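Local coordinates for multidrug resistance protein (Vibrio cholerae, PDB 1YC9) that probably forms the trimeric outer membrane channel of a multidrug efflux system and could contribute to resistance to toxic compounds such as puromycin and acriflavine, at residues A[21-25]-A[433-437]; A[134-138]-A[260-264]; A[146-151]-A[220-224]. The protein carries 1 engineered substitution. All coordinates share one frame; numbering follows the deposited sequence.

How the interactions relate
The three contacts nest and none cross. The modelled chain starts at Trp21, and residues 21-25 meet 433-437 just after the last long helix, 398-433. Interaction 1 therefore closes a loop of nearly the whole chain. Within it, interaction 2 joins 134-138 on helix 117-183 to 260-264 on helix 260-281, closing a loop of about 120 residues. Interaction 3 is innermost: 146-151, further along helix 117-183, meets 220-224 at the end of helix 189-223. Its loop is about 70 residues, almost all helix. Helix 117-183 thus serves two contacts, whose centres lie about 21 Å apart. Interactions 1 and 2 touch where Phe437 packs on Val137. Interaction 3 touches neither.

Interaction 1. Residues A[21-25]-A[433-437]; sequences WPSAN and LGGGF
Pro22 lies over Leu433, and the two side chains cross at about a right angle. CD of Pro22 is 3.8 Å from CD1 of Leu433. The same methyl comes within 4.3 Å of CE3 on the Trp21 indole. With CG between the backbone N and the carbonyl carbon (chi1 86°), the indole lies beside this leucine, which it meets obliquely near the ring's rim. CB of Pro22 also packs on the backbone carbonyl of Gly435.

Two CA-H...O contacts form at Gly436, and the shorter is the closest approach of the segments. CA of Gly436 is 3.1 Å from O of Pro22, with an angle of 155° at the hydrogen. It is 3.4 Å from O of Ser23, with a more bent angle. The O atoms of Pro22 and Ser23 occupy the space on the side where a side chain would point.

No direct hydrogen bond joins the two segments. A water takes that place: it donates to Ala24 O at 2.9 Å and accepts from Gly436 N at 3.1 Å. Ala24 O also accepts a hydrogen bond from Arg140 NH1, on helix 117-183.

Gly434 has positive phi and ends helix 398-433 in a Schellman motif. The tail then turns along the N-terminal segment. The two ends of the modelled chain are thus joined by apolar packing, CA-H...O contacts and one bridging water, a fit that depends on shape more than on direct polar bonds.

Interaction 2. Residues A[134-138]-A[260-264]; sequences AESVA and ADITA
Ala134 and Ala260 meet where helix 117-183 packs against helix 260-281. The two form an antiparallel helix pair, close-packed through alanines, in the helical barrel of an outer membrane factor. The axes of the segments 134-138 and 260-264 run at 160° to each other and approach to 8.3 Å. The small alanine side chains allow this close spacing.

The apolar contacts come mostly from methyl groups. CB of Ala134 points at the other helix and lies 4.0 Å from CB of Ala264. It also touches CG2 of Thr263. CB of Ala260 sits in a shallow hollow of helix 117-183. It is 4.1 Å from CB of Ala138 and 4.2 Å from CB of Val137. At the side, CG of Glu135 packs 3.9 Å from CB of Ala264.

The polar ends of Glu135 and Thr263 find partners outside the two segments. The Glu135 chain is extended beyond CG, and its OE2 forms a salt bridge with Arg268, further along helix 260-281. This bridge adds a charged link between the two helices. The chi1 of Thr263 (-63°) sets its OG1 beside the backbone N, where it bonds to Arg259 O, while CG2 is left for Ala134. The far side of helix 260-281 is covered by helix 326-391, through Ile262 on Tyr345, Thr348 and Ala352.

No hydrogen bond crosses between the segments. The nearest approach is instead a methyl against a carbonyl: CB of Ala260 lies 3.1 Å from O of Ala134, the oxygen that also accepts the helical hydrogen bond from Ala138 N.

Interaction 3. Residues A[146-151]-A[220-224]; sequences SIANAY and LAALV
Leu220 and Leu223 are the two bumps that helix 189-223 presses into helix 117-183, with Ala150 between their ends. CB of Ala150 is 3.7 Å from CD2 of Leu220 and 3.6 Å from CD1 of Leu223. The short methyl lets both leucines come close.

The CD2 branch of Leu220 fills a hollow floored by backbone. Its neighbours there are Ile147 O, at 3.7 Å from CD2, the N of Tyr151 and the Ala150 methyl. Its other branch, CD1, lies 4.1 Å from CD1 of the Tyr151 ring, which it meets obliquely.

Leu223 reaches across from Ala150 to Ser146, one turn back along helix 117-183. While CD1 leans on Ala150, CD2 is 3.8 Å from OG of Ser146. That hydroxyl hydrogen-bonds to Ile143 O, with a weak bond to Met142 O, in its own helix.

Ile147 supplies the bump in the reverse direction. Its CG1 is anti to the carbonyl carbon (chi1 -65°), and CD1 extends from it to meet CG1 of Val224 at 3.7 Å. CG1 of Ile147 itself slides past CB of Leu223. Val224 is the first residue past the helix end, so this contact reaches just beyond the helix.

The pairing of Ile147 with Leu223 and of Ala150 with Leu220 shows that the helices run in opposite directions, as the two arms of a helical hairpin. Helix 33-44 flanks the hairpin, with Ile39 and Ala42 on Ile147 and Leu35 and Leu38 on Tyr151. Tyr151 OH bonds to Asp32 and Gln34, while helix 398-433 touches Ala148 through Leu427.

Interaction 1. Residues A[21-25]-A[433-437]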
ATOM      1  N   TRP A  21      -6.499 -21.502 -25.092  1.00 62.63           N
ATOM      2  CA  TRP A  21      -6.393 -20.086 -24.627  1.00 62.10           C
ATOM      3  C   TRP A  21      -4.943 -19.795 -24.123  1.00 61.01           C
ATOM      4  O   TRP A  21      -4.017 -20.469 -24.612  1.00 61.15           O
ATOM      5  CB  TRP A  21      -7.566 -19.793 -23.668  1.00 62.89           C
ATOM      6  CG  TRP A  21      -7.451 -20.113 -22.166  1.00 65.23           C
ATOM      7  CD1 TRP A  21      -6.349 -20.552 -21.455  1.00 66.87           C
ATOM      8  CD2 TRP A  21      -8.499 -19.948 -21.199  1.00 67.11           C
ATOM      9  NE1 TRP A  21      -6.661 -20.663 -20.121  1.00 67.85           N
ATOM     10  CE2 TRP A  21      -7.974 -20.309 -19.935  1.00 67.99           C
ATOM     11  CE3 TRP A  21      -9.839 -19.537 -21.275  1.00 68.05           C
ATOM     12  CZ2 TRP A  21      -8.744 -20.277 -18.765  1.00 68.43           C
ATOM     13  CZ3 TRP A  21     -10.602 -19.507 -20.110  1.00 67.95           C
ATOM     14  CH2 TRP A  21     -10.052 -19.877 -18.876  1.00 68.48           C
ATOM     15  N   PRO A  22      -4.685 -18.796 -23.253  1.00 59.07           N
ATOM     16  CA  PRO A  22      -3.318 -18.590 -22.729  1.00 57.31           C
ATOM     17  C   PRO A  22      -2.505 -19.841 -22.358  1.00 55.09           C
ATOM     18  O   PRO A  22      -2.858 -20.543 -21.427  1.00 54.86           O
ATOM     19  CB  PRO A  22      -3.553 -17.714 -21.493  1.00 57.81           C
ATOM     20  CG  PRO A  22      -4.688 -16.828 -21.935  1.00 58.78           C
ATOM     21  CD  PRO A  22      -5.585 -17.718 -22.786  1.00 59.27           C
ATOM     22  N   SER A  23      -1.434 -20.083 -23.117  1.00 52.51           N
ATOM     23  CA  SER A  23      -0.391 -21.083 -22.829  1.00 50.67           C
ATOM     24  C   SER A  23       0.233 -20.947 -21.413  1.00 48.45           C
ATOM     25  O   SER A  23      -0.019 -19.944 -20.724  1.00 47.24           O
ATOM     26  CB  SER A  23       0.708 -20.916 -23.901  1.00 51.00           C
ATOM     27  OG  SER A  23       1.677 -21.937 -23.850  1.00 52.56           O
ATOM     28  N   ALA A  24       1.042 -21.938 -20.985  1.00 45.39           N
ATOM     29  CA  ALA A  24       1.823 -21.817 -19.752  1.00 42.98           C
ATOM     30  C   ALA A  24       2.911 -20.764 -19.943  1.00 40.76           C
ATOM     31  O   ALA A  24       3.043 -19.869 -19.112  1.00 40.04           O
ATOM     32  CB  ALA A  24       2.457 -23.135 -19.336  1.00 43.67           C
ATOM     33  N   ASN A  25       3.710 -20.923 -21.007  1.00 38.11           N
ATOM     34  CA  ASN A  25       4.669 -19.915 -21.465  1.00 36.14           C
ATOM     35  C   ASN A  25       4.082 -19.043 -22.573  1.00 33.17           C
ATOM     36  O   ASN A  25       4.620 -18.943 -23.668  1.00 32.02           O
ATOM     37  CB  ASN A  25       5.967 -20.572 -21.921  1.00 36.20           C
ATOM     38  CG  ASN A  25       6.613 -21.414 -20.825  1.00 38.59           C
ATOM     39  OD1 ASN A  25       6.469 -21.143 -19.653  1.00 39.91           O
ATOM     40  ND2 ASN A  25       7.355 -22.425 -21.224  1.00 43.84           N
ATOM     41  N   LEU A 433      -7.435 -13.404 -17.473  1.00 27.30           N
ATOM     42  CA  LEU A 433      -7.759 -14.826 -17.428  1.00 28.88           C
ATOM     43  C   LEU A 433      -6.890 -15.557 -16.408  1.00 29.81           C
ATOM     44  O   LEU A 433      -7.180 -16.668 -16.054  1.00 30.79           O
ATOM     45  CB  LEU A 433      -7.637 -15.470 -18.822  1.00 28.12           C
ATOM     46  CG  LEU A 433      -8.521 -14.847 -19.888  1.00 29.41           C
ATOM     47  CD1 LEU A 433      -8.233 -15.495 -21.263  1.00 31.96           C
ATOM     48  CD2 LEU A 433      -9.969 -15.006 -19.522  1.00 30.21           C
ATOM     49  N   GLY A 434      -5.833 -14.926 -15.921  1.00 30.84           N
ATOM     50  CA  GLY A 434      -4.979 -15.510 -14.901  1.00 31.76           C
ATOM     51  C   GLY A 434      -3.895 -16.381 -15.492  1.00 33.17           C
ATOM     52  O   GLY A 434      -3.319 -17.202 -14.798  1.00 31.73           O
ATOM     53  N   GLY A 435      -3.616 -16.194 -16.777  1.00 35.65           N
ATOM     54  CA  GLY A 435      -2.572 -16.924 -17.452  1.00 38.79           C
ATOM     55  C   GLY A 435      -3.033 -18.330 -17.779  1.00 41.33           C
ATOM     56  O   GLY A 435      -4.241 -18.629 -17.846  1.00 42.03           O
ATOM     57  N   GLY A 436      -2.059 -19.202 -17.989  1.00 44.30           N
ATOM     58  CA  GLY A 436      -2.350 -20.584 -18.337  1.00 46.94           C
ATOM     59  C   GLY A 436      -1.494 -21.619 -17.640  1.00 49.37           C
ATOM     60  O   GLY A 436      -1.380 -22.751 -18.140  1.00 49.76           O
ATOM     61  N   PHE A 437      -0.903 -21.263 -16.493  1.00 51.94           N
ATOM     62  CA  PHE A 437      -0.066 -22.220 -15.754  1.00 54.13           C
ATOM     63  C   PHE A 437      -0.917 -23.448 -15.382  1.00 55.38           C
ATOM     64  O   PHE A 437      -2.052 -23.306 -14.914  1.00 55.58           O
ATOM     65  CB  PHE A 437       0.574 -21.578 -14.517  1.00 54.30           C
ATOM     66  CG  PHE A 437       1.714 -22.389 -13.928  1.00 55.97           C
ATOM     67  CD1 PHE A 437       3.007 -22.279 -14.445  1.00 56.78           C
ATOM     68  CD2 PHE A 437       1.487 -23.267 -12.855  1.00 57.74           C
ATOM     69  CE1 PHE A 437       4.069 -23.028 -13.898  1.00 57.13           C
ATOM     70  CE2 PHE A 437       2.543 -24.022 -12.294  1.00 57.71           C
ATOM     71  CZ  PHE A 437       3.833 -23.901 -12.822  1.00 58.10           C
TER
HETATM   72  O   HOH W   1       0.916 -18.800 -17.440  1.00 36.44           O

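Interaction 2. Residues A[134-138]-A[260-264]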
ATOM      1  N   ALA A 134      -1.535 -21.215  -4.797  1.00 19.92           N
ATOM      2  CA  ALA A 134      -2.193 -20.378  -5.784  1.00 20.54           C
ATOM      3  C   ALA A 134      -1.502 -19.028  -5.878  1.00 21.29           C
ATOM      4  O   ALA A 134      -1.320 -18.493  -6.975  1.00 20.68           O
ATOM      5  CB  ALA A 134      -3.672 -20.198  -5.433  1.00 19.76           C
ATOM      6  N   GLU A 135      -1.091 -18.467  -4.746  1.00 21.77           N
ATOM      7  CA  GLU A 135      -0.432 -17.183  -4.788  1.00 22.88           C
ATOM      8  C   GLU A 135       0.941 -17.270  -5.466  1.00 23.38           C
ATOM      9  O   GLU A 135       1.346 -16.319  -6.116  1.00 22.89           O
ATOM     10  CB  GLU A 135      -0.335 -16.571  -3.404  1.00 23.19           C
ATOM     11  CG  GLU A 135      -1.712 -16.135  -2.933  1.00 27.34           C
ATOM     12  CD  GLU A 135      -1.700 -15.489  -1.576  1.00 33.88           C
ATOM     13  OE1 GLU A 135      -0.775 -15.757  -0.795  1.00 37.57           O
ATOM     14  OE2 GLU A 135      -2.640 -14.698  -1.284  1.00 40.99           O
ATOM     15  N   SER A 136       1.615 -18.404  -5.372  1.00 23.76           N
ATOM     16  CA  SER A 136       2.882 -18.587  -6.083  1.00 25.18           C
ATOM     17  C   SER A 136       2.671 -18.556  -7.608  1.00 25.67           C
ATOM     18  O   SER A 136       3.498 -18.017  -8.337  1.00 24.47           O
ATOM     19  CB  SER A 136       3.634 -19.858  -5.661  1.00 25.07           C
ATOM     20  OG  SER A 136       2.960 -21.003  -6.074  1.00 26.50           O
ATOM     21  N   VAL A 137       1.559 -19.124  -8.072  1.00 25.01           N
ATOM     22  CA  VAL A 137       1.184 -19.006  -9.488  1.00 25.06           C
ATOM     23  C   VAL A 137       0.884 -17.542  -9.845  1.00 24.50           C
ATOM     24  O   VAL A 137       1.337 -17.036 -10.891  1.00 25.10           O
ATOM     25  CB  VAL A 137      -0.027 -19.925  -9.818  1.00 25.63           C
ATOM     26  CG1 VAL A 137      -0.513 -19.759 -11.274  1.00 25.73           C
ATOM     27  CG2 VAL A 137       0.362 -21.368  -9.514  1.00 26.52           C
ATOM     28  N   ALA A 138       0.081 -16.871  -9.019  1.00 24.00           N
ATOM     29  CA  ALA A 138      -0.186 -15.440  -9.207  1.00 24.22           C
ATOM     30  C   ALA A 138       1.118 -14.633  -9.267  1.00 24.24           C
ATOM     31  O   ALA A 138       1.215 -13.692 -10.078  1.00 22.95           O
ATOM     32  CB  ALA A 138      -1.136 -14.877  -8.123  1.00 24.07           C
ATOM     33  N   ALA A 260      -5.792 -17.516 -10.100  1.00 23.73           N
ATOM     34  CA  ALA A 260      -5.182 -17.949  -8.849  1.00 24.24           C
ATOM     35  C   ALA A 260      -5.633 -17.071  -7.665  1.00 24.00           C
ATOM     36  O   ALA A 260      -5.745 -17.560  -6.559  1.00 23.57           O
ATOM     37  CB  ALA A 260      -3.655 -17.951  -8.969  1.00 26.35           C
ATOM     38  N   ASP A 261      -5.916 -15.794  -7.881  1.00 23.10           N
ATOM     39  CA  ASP A 261      -6.423 -14.912  -6.791  1.00 23.32           C
ATOM     40  C   ASP A 261      -7.782 -15.359  -6.261  1.00 22.69           C
ATOM     41  O   ASP A 261      -8.037 -15.351  -5.046  1.00 21.61           O
ATOM     42  CB  ASP A 261      -6.428 -13.429  -7.183  1.00 22.94           C
ATOM     43  CG  ASP A 261      -7.311 -13.104  -8.417  1.00 26.86           C
ATOM     44  OD1 ASP A 261      -7.712 -11.925  -8.599  1.00 26.38           O
ATOM     45  OD2 ASP A 261      -7.686 -13.944  -9.280  1.00 28.39           O
ATOM     46  N   ILE A 262      -8.678 -15.774  -7.163  1.00 21.67           N
ATOM     47  CA  ILE A 262      -9.966 -16.313  -6.754  1.00 21.15           C
ATOM     48  C   ILE A 262      -9.751 -17.633  -6.011  1.00 20.41           C
ATOM     49  O   ILE A 262     -10.369 -17.873  -4.975  1.00 19.71           O
ATOM     50  CB  ILE A 262     -10.909 -16.535  -7.967  1.00 21.81           C
ATOM     51  CG1 ILE A 262     -11.275 -15.187  -8.575  1.00 22.45           C
ATOM     52  CG2 ILE A 262     -12.141 -17.311  -7.577  1.00 21.34           C
ATOM     53  CD1 ILE A 262     -12.026 -15.263  -9.891  1.00 25.24           C
ATOM     54  N   THR A 263      -8.896 -18.511  -6.531  1.00 19.95           N
ATOM     55  CA  THR A 263      -8.629 -19.763  -5.860  1.00 19.40           C
ATOM     56  C   THR A 263      -8.095 -19.517  -4.445  1.00 18.94           C
ATOM     57  O   THR A 263      -8.528 -20.143  -3.503  1.00 19.53           O
ATOM     58  CB  THR A 263      -7.637 -20.533  -6.667  1.00 20.50           C
ATOM     59  OG1 THR A 263      -8.251 -20.818  -7.929  1.00 20.25           O
ATOM     60  CG2 THR A 263      -7.315 -21.856  -6.008  1.00 20.35           C
ATOM     61  N   ALA A 264      -7.135 -18.612  -4.326  1.00 18.05           N
ATOM     62  CA  ALA A 264      -6.520 -18.332  -3.026  1.00 18.52           C
ATOM     63  C   ALA A 264      -7.561 -17.824  -2.061  1.00 18.79           C
ATOM     64  O   ALA A 264      -7.626 -18.287  -0.932  1.00 18.58           O
ATOM     65  CB  ALA A 264      -5.403 -17.376  -3.182  1.00 18.69           C
TER

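Interaction 3. Residues A[146-151]-A[220-224]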
ATOM      1  N   SER A 146       4.422  -8.223 -15.783  1.00 20.95           N
ATOM      2  CA  SER A 146       5.058  -6.925 -15.522  1.00 22.24           C
ATOM      3  C   SER A 146       6.155  -6.671 -16.558  1.00 20.76           C
ATOM      4  O   SER A 146       6.212  -5.606 -17.129  1.00 18.98           O
ATOM      5  CB  SER A 146       5.565  -6.819 -14.084  1.00 22.64           C
ATOM      6  OG  SER A 146       6.673  -7.659 -13.920  1.00 30.78           O
ATOM      7  N   ILE A 147       6.938  -7.706 -16.879  1.00 20.09           N
ATOM      8  CA  ILE A 147       7.913  -7.668 -17.938  1.00 20.15           C
ATOM      9  C   ILE A 147       7.303  -7.455 -19.321  1.00 18.43           C
ATOM     10  O   ILE A 147       7.712  -6.562 -20.053  1.00 17.36           O
ATOM     11  CB  ILE A 147       8.831  -8.944 -17.908  1.00 19.82           C
ATOM     12  CG1 ILE A 147       9.666  -8.990 -16.648  1.00 21.71           C
ATOM     13  CG2 ILE A 147       9.705  -8.980 -19.153  1.00 21.35           C
ATOM     14  CD1 ILE A 147      10.146 -10.361 -16.308  1.00 19.66           C
ATOM     15  N   ALA A 148       6.267  -8.218 -19.685  1.00 18.94           N
ATOM     16  CA  ALA A 148       5.618  -8.047 -20.973  1.00 19.12           C
ATOM     17  C   ALA A 148       5.022  -6.654 -21.159  1.00 18.74           C
ATOM     18  O   ALA A 148       5.120  -6.082 -22.234  1.00 18.35           O
ATOM     19  CB  ALA A 148       4.536  -9.096 -21.152  1.00 20.09           C
ATOM     20  N   ASN A 149       4.383  -6.108 -20.118  1.00 19.66           N
ATOM     21  CA  ASN A 149       3.820  -4.757 -20.164  1.00 19.20           C
ATOM     22  C   ASN A 149       4.895  -3.669 -20.293  1.00 19.43           C
ATOM     23  O   ASN A 149       4.712  -2.750 -21.097  1.00 19.30           O
ATOM     24  CB  ASN A 149       2.868  -4.473 -19.016  1.00 20.11           C
ATOM     25  CG  ASN A 149       1.507  -5.142 -19.221  1.00 21.48           C
ATOM     26  OD1 ASN A 149       0.827  -4.912 -20.195  1.00 24.02           O
ATOM     27  ND2 ASN A 149       1.142  -5.977 -18.299  1.00 24.80           N
ATOM     28  N   ALA A 150       6.030  -3.872 -19.629  1.00 19.06           N
ATOM     29  CA  ALA A 150       7.157  -2.959 -19.757  1.00 19.69           C
ATOM     30  C   ALA A 150       7.733  -3.041 -21.189  1.00 20.65           C
ATOM     31  O   ALA A 150       8.055  -2.020 -21.796  1.00 19.46           O
ATOM     32  CB  ALA A 150       8.176  -3.206 -18.692  1.00 19.87           C
ATOM     33  N   TYR A 151       7.695  -4.249 -21.757  1.00 21.22           N
ATOM     34  CA  TYR A 151       8.127  -4.509 -23.108  1.00 20.72           C
ATOM     35  C   TYR A 151       7.208  -3.886 -24.145  1.00 21.13           C
ATOM     36  O   TYR A 151       7.680  -3.312 -25.131  1.00 20.31           O
ATOM     37  CB  TYR A 151       8.279  -6.019 -23.314  1.00 22.20           C
ATOM     38  CG  TYR A 151       9.209  -6.422 -24.436  1.00 21.89           C
ATOM     39  CD1 TYR A 151      10.584  -6.338 -24.291  1.00 23.03           C
ATOM     40  CD2 TYR A 151       8.696  -6.928 -25.630  1.00 23.16           C
ATOM     41  CE1 TYR A 151      11.443  -6.717 -25.311  1.00 24.21           C
ATOM     42  CE2 TYR A 151       9.532  -7.327 -26.636  1.00 24.80           C
ATOM     43  CZ  TYR A 151      10.896  -7.218 -26.479  1.00 25.17           C
ATOM     44  OH  TYR A 151      11.706  -7.605 -27.486  1.00 27.30           O
ATOM     45  N   LEU A 220      13.242  -2.561 -17.451  1.00 20.69           N
ATOM     46  CA  LEU A 220      13.283  -3.974 -17.867  1.00 20.86           C
ATOM     47  C   LEU A 220      14.434  -4.727 -17.213  1.00 20.75           C
ATOM     48  O   LEU A 220      14.240  -5.813 -16.685  1.00 21.88           O
ATOM     49  CB  LEU A 220      13.338  -4.117 -19.374  1.00 20.61           C
ATOM     50  CG  LEU A 220      12.044  -3.894 -20.150  1.00 21.20           C
ATOM     51  CD1 LEU A 220      12.240  -3.594 -21.669  1.00 21.52           C
ATOM     52  CD2 LEU A 220      11.083  -5.117 -19.984  1.00 22.32           C
ATOM     53  N   ALA A 221      15.622  -4.137 -17.168  1.00 21.15           N
ATOM     54  CA  ALA A 221      16.736  -4.742 -16.486  1.00 20.89           C
ATOM     55  C   ALA A 221      16.388  -5.025 -15.021  1.00 21.28           C
ATOM     56  O   ALA A 221      16.641  -6.128 -14.531  1.00 20.75           O
ATOM     57  CB  ALA A 221      17.968  -3.853 -16.560  1.00 20.62           C
ATOM     58  N   ALA A 222      15.809  -4.038 -14.331  1.00 21.15           N
ATOM     59  CA  ALA A 222      15.429  -4.195 -12.934  1.00 21.26           C
ATOM     60  C   ALA A 222      14.338  -5.277 -12.763  1.00 21.89           C
ATOM     61  O   ALA A 222      14.387  -6.097 -11.807  1.00 22.19           O
ATOM     62  CB  ALA A 222      14.947  -2.857 -12.348  1.00 21.25           C
ATOM     63  N   LEU A 223      13.410  -5.309 -13.695  1.00 21.78           N
ATOM     64  CA  LEU A 223      12.284  -6.262 -13.640  1.00 23.46           C
ATOM     65  C   LEU A 223      12.753  -7.694 -13.744  1.00 24.33           C
ATOM     66  O   LEU A 223      12.071  -8.572 -13.193  1.00 24.42           O
ATOM     67  CB  LEU A 223      11.197  -5.998 -14.692  1.00 23.07           C
ATOM     68  CG  LEU A 223      10.327  -4.788 -14.380  1.00 23.50           C
ATOM     69  CD1 LEU A 223       9.532  -4.358 -15.596  1.00 26.39           C
ATOM     70  CD2 LEU A 223       9.351  -5.055 -13.243  1.00 26.64           C
ATOM     71  N   VAL A 224      13.900  -7.925 -14.387  1.00 24.15           N
ATOM     72  CA  VAL A 224      14.442  -9.253 -14.492  1.00 26.37           C
ATOM     73  C   VAL A 224      15.546  -9.487 -13.458  1.00 26.59           C
ATOM     74  O   VAL A 224      16.271 -10.477 -13.536  1.00 30.52           O
ATOM     75  CB  VAL A 224      14.841  -9.646 -15.945  1.00 25.85           C
ATOM     76  CG1 VAL A 224      13.695  -9.328 -16.880  1.00 27.78           C
ATOM     77  CG2 VAL A 224      16.085  -8.938 -16.404  1.00 25.43           C
TER